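Local coordinates for protein alpha-1,2-mannosidase (Trichoderma reesei, PDB 1HCU) that probably trims alpha-1,2-linked mannose residues from high-mannose N-glycans in a calcium-dependent hydrolysis, at residues A[102-114]-A[180-192]. Residues are numbered along the deposited sequence; the frame is centred on the assembly and turned at random.
Sequences NIRYLGGLLSAYD and SLVLEWTRLSDLT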
loop_
_atom_site.group_PDB
_atom_site.type_symbol
_atom_site.label_atom_id
_atom_site.label_comp_id
_atom_site.label_asym_id
_atom_site.label_seq_id
_atom_site.Cartn_x
_atom_site.Cartn_y
_atom_site.Cartn_z
ATOM N N ASN A 102 7.314 -9.055 3.745
ATOM C CA ASN A 102 7.034 -9.428 2.372
ATOM C C ASN A 102 6.843 -8.246 1.428
ATOM O O ASN A 102 7.517 -8.144 0.402
ATOM C CB ASN A 102 5.780 -10.310 2.336
ATOM C CG ASN A 102 5.297 -10.571 0.924
ATOM O OD1 ASN A 102 5.874 -11.379 0.193
ATOM N ND2 ASN A 102 4.247 -9.871 0.526
ATOM N N ILE A 103 5.916 -7.360 1.771
ATOM C CA ILE A 103 5.608 -6.215 0.923
ATOM C C ILE A 103 6.747 -5.203 0.779
ATOM O O ILE A 103 6.902 -4.585 -0.282
ATOM C CB ILE A 103 4.316 -5.491 1.418
ATOM C CG1 ILE A 103 4.568 -4.799 2.759
ATOM C CG2 ILE A 103 3.178 -6.498 1.547
ATOM C CD1 ILE A 103 3.387 -3.975 3.265
ATOM N N ARG A 104 7.546 -5.040 1.831
ATOM C CA ARG A 104 8.666 -4.091 1.787
ATOM C C ARG A 104 9.956 -4.680 1.213
ATOM O O ARG A 104 10.425 -4.268 0.155
ATOM C CB ARG A 104 8.970 -3.541 3.186
ATOM C CG ARG A 104 7.943 -2.583 3.758
ATOM C CD ARG A 104 8.495 -1.931 5.016
ATOM N NE ARG A 104 7.562 -0.980 5.604
ATOM C CZ ARG A 104 6.342 -1.298 6.019
ATOM N NH1 ARG A 104 5.917 -2.549 5.906
ATOM N NH2 ARG A 104 5.549 -0.370 6.545
ATOM N N TYR A 105 10.526 -5.645 1.920
ATOM C CA TYR A 105 11.785 -6.244 1.499
ATOM C C TYR A 105 11.710 -7.080 0.224
ATOM O O TYR A 105 12.351 -6.763 -0.776
ATOM C CB TYR A 105 12.355 -7.060 2.659
ATOM C CG TYR A 105 12.780 -6.187 3.825
ATOM C CD1 TYR A 105 12.105 -6.226 5.046
ATOM C CD2 TYR A 105 13.889 -5.340 3.711
ATOM C CE1 TYR A 105 12.534 -5.444 6.133
ATOM C CE2 TYR A 105 14.323 -4.561 4.783
ATOM C CZ TYR A 105 13.648 -4.620 5.994
ATOM O OH TYR A 105 14.125 -3.893 7.067
ATOM N N LEU A 106 10.919 -8.140 0.260
ATOM C CA LEU A 106 10.763 -8.991 -0.896
ATOM C C LEU A 106 10.259 -8.149 -2.082
ATOM O O LEU A 106 10.805 -8.212 -3.186
ATOM C CB LEU A 106 9.788 -10.120 -0.551
ATOM C CG LEU A 106 9.771 -11.299 -1.511
ATOM C CD1 LEU A 106 11.196 -11.812 -1.666
ATOM C CD2 LEU A 106 8.840 -12.401 -0.996
ATOM N N GLY A 107 9.229 -7.342 -1.845
ATOM C CA GLY A 107 8.699 -6.495 -2.908
ATOM C C GLY A 107 9.729 -5.510 -3.428
ATOM O O GLY A 107 9.914 -5.364 -4.636
ATOM N N GLY A 108 10.412 -4.834 -2.508
ATOM C CA GLY A 108 11.420 -3.860 -2.894
ATOM C C GLY A 108 12.567 -4.441 -3.701
ATOM O O GLY A 108 13.023 -3.822 -4.662
ATOM N N LEU A 109 13.033 -5.628 -3.312
ATOM C CA LEU A 109 14.142 -6.299 -3.996
ATOM C C LEU A 109 13.713 -6.766 -5.381
ATOM O O LEU A 109 14.457 -6.625 -6.347
ATOM C CB LEU A 109 14.632 -7.501 -3.171
ATOM C CG LEU A 109 15.310 -7.214 -1.821
ATOM C CD1 LEU A 109 15.348 -8.487 -0.955
ATOM C CD2 LEU A 109 16.720 -6.678 -2.066
ATOM N N LEU A 110 12.510 -7.319 -5.472
ATOM C CA LEU A 110 11.992 -7.812 -6.744
ATOM C C LEU A 110 11.659 -6.699 -7.742
ATOM O O LEU A 110 11.919 -6.843 -8.939
ATOM C CB LEU A 110 10.758 -8.691 -6.505
ATOM C CG LEU A 110 10.931 -10.219 -6.485
ATOM C CD1 LEU A 110 12.106 -10.641 -5.629
ATOM C CD2 LEU A 110 9.647 -10.839 -5.964
ATOM N N SER A 111 11.095 -5.591 -7.270
ATOM C CA SER A 111 10.764 -4.499 -8.183
ATOM C C SER A 111 12.058 -3.885 -8.713
ATOM O O SER A 111 12.176 -3.595 -9.907
ATOM C CB SER A 111 9.903 -3.436 -7.484
ATOM O OG SER A 111 10.584 -2.840 -6.394
ATOM N N ALA A 112 13.035 -3.701 -7.828
ATOM C CA ALA A 112 14.320 -3.148 -8.235
ATOM C C ALA A 112 14.957 -4.096 -9.249
ATOM O O ALA A 112 15.524 -3.663 -10.253
ATOM C CB ALA A 112 15.231 -2.988 -7.028
ATOM N N TYR A 113 14.856 -5.394 -8.993
ATOM C CA TYR A 113 15.433 -6.367 -9.908
ATOM C C TYR A 113 14.777 -6.267 -11.291
ATOM O O TYR A 113 15.469 -6.192 -12.307
ATOM C CB TYR A 113 15.269 -7.771 -9.332
ATOM C CG TYR A 113 15.901 -8.857 -10.165
ATOM C CD1 TYR A 113 17.283 -9.039 -10.197
ATOM C CD2 TYR A 113 15.106 -9.705 -10.925
ATOM C CE1 TYR A 113 17.851 -10.050 -10.976
ATOM C CE2 TYR A 113 15.650 -10.700 -11.694
ATOM C CZ TYR A 113 17.015 -10.874 -11.723
ATOM O OH TYR A 113 17.516 -11.863 -12.535
ATOM N N ASP A 114 13.445 -6.243 -11.326
ATOM C CA ASP A 114 12.732 -6.149 -12.593
ATOM C C ASP A 114 13.031 -4.848 -13.341
ATOM O O ASP A 114 13.148 -4.848 -14.565
ATOM C CB ASP A 114 11.218 -6.293 -12.388
ATOM C CG ASP A 114 10.779 -7.748 -12.224
ATOM O OD1 ASP A 114 11.491 -8.647 -12.719
ATOM O OD2 ASP A 114 9.713 -7.994 -11.620
ATOM N N SER A 180 -1.869 -11.081 0.947
ATOM C CA SER A 180 -0.968 -10.093 0.377
ATOM C C SER A 180 0.424 -10.675 0.178
ATOM O O SER A 180 1.414 -9.948 0.231
ATOM C CB SER A 180 -0.886 -8.860 1.276
ATOM O OG SER A 180 -2.120 -8.166 1.308
ATOM N N LEU A 181 0.490 -11.981 -0.072
ATOM C CA LEU A 181 1.760 -12.674 -0.272
ATOM C C LEU A 181 1.883 -13.284 -1.664
ATOM O O LEU A 181 2.997 -13.481 -2.172
ATOM C CB LEU A 181 1.895 -13.793 0.758
ATOM C CG LEU A 181 1.636 -13.375 2.201
ATOM C CD1 LEU A 181 1.678 -14.601 3.113
ATOM C CD2 LEU A 181 2.662 -12.346 2.619
ATOM N N VAL A 182 0.732 -13.578 -2.268
ATOM C CA VAL A 182 0.661 -14.214 -3.581
ATOM C C VAL A 182 1.389 -13.502 -4.725
ATOM O O VAL A 182 2.063 -14.152 -5.527
ATOM C CB VAL A 182 -0.825 -14.475 -3.984
ATOM C CG1 VAL A 182 -1.617 -13.171 -4.006
ATOM C CG2 VAL A 182 -0.882 -15.155 -5.329
ATOM N N LEU A 183 1.277 -12.178 -4.801
ATOM C CA LEU A 183 1.937 -11.438 -5.871
ATOM C C LEU A 183 3.456 -11.601 -5.835
ATOM O O LEU A 183 4.065 -12.016 -6.820
ATOM C CB LEU A 183 1.611 -9.942 -5.782
ATOM C CG LEU A 183 1.486 -9.144 -7.092
ATOM C CD1 LEU A 183 1.663 -7.648 -6.798
ATOM C CD2 LEU A 183 2.505 -9.603 -8.100
ATOM N N GLU A 184 4.081 -11.288 -4.705
ATOM C CA GLU A 184 5.534 -11.384 -4.665
ATOM C C GLU A 184 6.116 -12.786 -4.628
ATOM O O GLU A 184 7.205 -13.016 -5.146
ATOM C CB GLU A 184 6.137 -10.511 -3.541
ATOM C CG GLU A 184 5.319 -10.267 -2.288
ATOM C CD GLU A 184 4.071 -9.434 -2.517
ATOM O OE1 GLU A 184 2.983 -10.033 -2.637
ATOM O OE2 GLU A 184 4.177 -8.185 -2.581
ATOM N N TRP A 185 5.382 -13.727 -4.050
ATOM C CA TRP A 185 5.848 -15.105 -3.983
ATOM C C TRP A 185 5.704 -15.797 -5.345
ATOM O O TRP A 185 6.524 -16.641 -5.707
ATOM C CB TRP A 185 5.090 -15.858 -2.881
ATOM C CG TRP A 185 5.628 -15.524 -1.509
ATOM C CD1 TRP A 185 5.629 -14.297 -0.897
ATOM C CD2 TRP A 185 6.325 -16.412 -0.629
ATOM N NE1 TRP A 185 6.292 -14.372 0.305
ATOM C CE2 TRP A 185 6.730 -15.656 0.496
ATOM C CE3 TRP A 185 6.651 -17.774 -0.683
ATOM C CZ2 TRP A 185 7.448 -16.219 1.561
ATOM C CZ3 TRP A 185 7.367 -18.335 0.379
ATOM C CH2 TRP A 185 7.755 -17.556 1.483
ATOM N N THR A 186 4.673 -15.434 -6.104
ATOM C CA THR A 186 4.492 -16.016 -7.428
ATOM C C THR A 186 5.563 -15.416 -8.335
ATOM O O THR A 186 6.143 -16.105 -9.171
ATOM C CB THR A 186 3.089 -15.709 -8.016
ATOM O OG1 THR A 186 2.093 -16.437 -7.283
ATOM C CG2 THR A 186 3.020 -16.119 -9.482
ATOM N N ARG A 187 5.839 -14.130 -8.138
ATOM C CA ARG A 187 6.856 -13.428 -8.918
ATOM C C ARG A 187 8.213 -14.083 -8.666
ATOM O O ARG A 187 8.998 -14.276 -9.588
ATOM C CB ARG A 187 6.906 -11.942 -8.519
ATOM C CG ARG A 187 7.814 -11.086 -9.394
ATOM C CD ARG A 187 7.409 -11.217 -10.854
ATOM N NE ARG A 187 8.376 -10.633 -11.782
ATOM C CZ ARG A 187 8.615 -11.112 -13.003
ATOM N NH1 ARG A 187 7.959 -12.187 -13.432
ATOM N NH2 ARG A 187 9.496 -10.513 -13.803
ATOM N N LEU A 188 8.477 -14.433 -7.412
ATOM C CA LEU A 188 9.745 -15.066 -7.056
ATOM C C LEU A 188 9.902 -16.431 -7.764
ATOM O O LEU A 188 10.963 -16.724 -8.313
ATOM C CB LEU A 188 9.840 -15.232 -5.526
ATOM C CG LEU A 188 11.172 -15.740 -4.955
ATOM C CD1 LEU A 188 12.283 -14.776 -5.317
ATOM C CD2 LEU A 188 11.074 -15.894 -3.454
ATOM N N SER A 189 8.852 -17.256 -7.753
ATOM C CA SER A 189 8.908 -18.561 -8.415
ATOM C C SER A 189 9.204 -18.393 -9.898
ATOM O O SER A 189 9.987 -19.144 -10.472
ATOM C CB SER A 189 7.583 -19.318 -8.281
ATOM O OG SER A 189 7.344 -19.721 -6.949
ATOM N N ASP A 190 8.563 -17.413 -10.519
ATOM C CA ASP A 190 8.772 -17.185 -11.938
ATOM C C ASP A 190 10.200 -16.729 -12.228
ATOM O O ASP A 190 10.778 -17.088 -13.251
ATOM C CB ASP A 190 7.776 -16.145 -12.460
ATOM C CG ASP A 190 6.381 -16.716 -12.650
ATOM O OD1 ASP A 190 5.479 -15.939 -13.029
ATOM O OD2 ASP A 190 6.190 -17.933 -12.431
ATOM N N LEU A 191 10.768 -15.945 -11.318
ATOM C CA LEU A 191 12.124 -15.431 -11.483
ATOM C C LEU A 191 13.201 -16.463 -11.160
ATOM O O LEU A 191 14.258 -16.468 -11.787
ATOM C CB LEU A 191 12.311 -14.201 -10.598
ATOM C CG LEU A 191 12.525 -12.847 -11.282
ATOM C CD1 LEU A 191 11.887 -12.819 -12.656
ATOM C CD2 LEU A 191 11.958 -11.749 -10.384
ATOM N N THR A 192 12.921 -17.338 -10.194
ATOM C CA THR A 192 13.876 -18.367 -9.770
ATOM C C THR A 192 13.689 -19.729 -10.441
ATOM O O THR A 192 14.625 -20.511 -10.526
ATOM C CB THR A 192 13.789 -18.635 -8.248
ATOM O OG1 THR A 192 12.489 -19.165 -7.942
ATOM C CG2 THR A 192 14.021 -17.357 -7.448
#
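Arg187 leaves its helix with CG trans to the backbone N (chi1 -173°) and then bends at chi2, which lays its guanidinium edge against Asp114, whose CG is turned beside its own backbone N. This salt bridge closes one end of a packing between helices 98-117 and 182-192 of the (alpha/alpha)7 barrel of family 47; the N-to-C directions of the two segments diverge by 40°, with the axes 9.8 Å apart at closest approach. The grip is side-on and twofold. Arg187 NE reaches the syn lone pair of Asp114 OD2 at 3.0 Å, while Arg187 NH2 meets Asp114 OD1 from above the carboxylate plane at 2.9 Å, the two planes being 44° apart. One guanidinium face receives Leu191 CD1, and NH1 goes on to Tyr257 of helix 245-257, tying a third helix to the pair. A leucine in place of Arg187 would probably cost the buried Asp114 carboxylate this salt bridge and both of its bonds, and Tyr257 the bond from NH1.

Between the charges and the other end, Leu110 enters as a knob among Glu184, Arg187, Leu188 and Leu191, its CD2 lying 3.4 Å from Glu184 O. Leu191 CD2 in turn touches Tyr113 CD2, the two side chains running antiparallel. Farther along, Leu106 lies roughly perpendicular to Trp185, with Leu106 CD2 3.7 Å from the indole CD1 of Trp185.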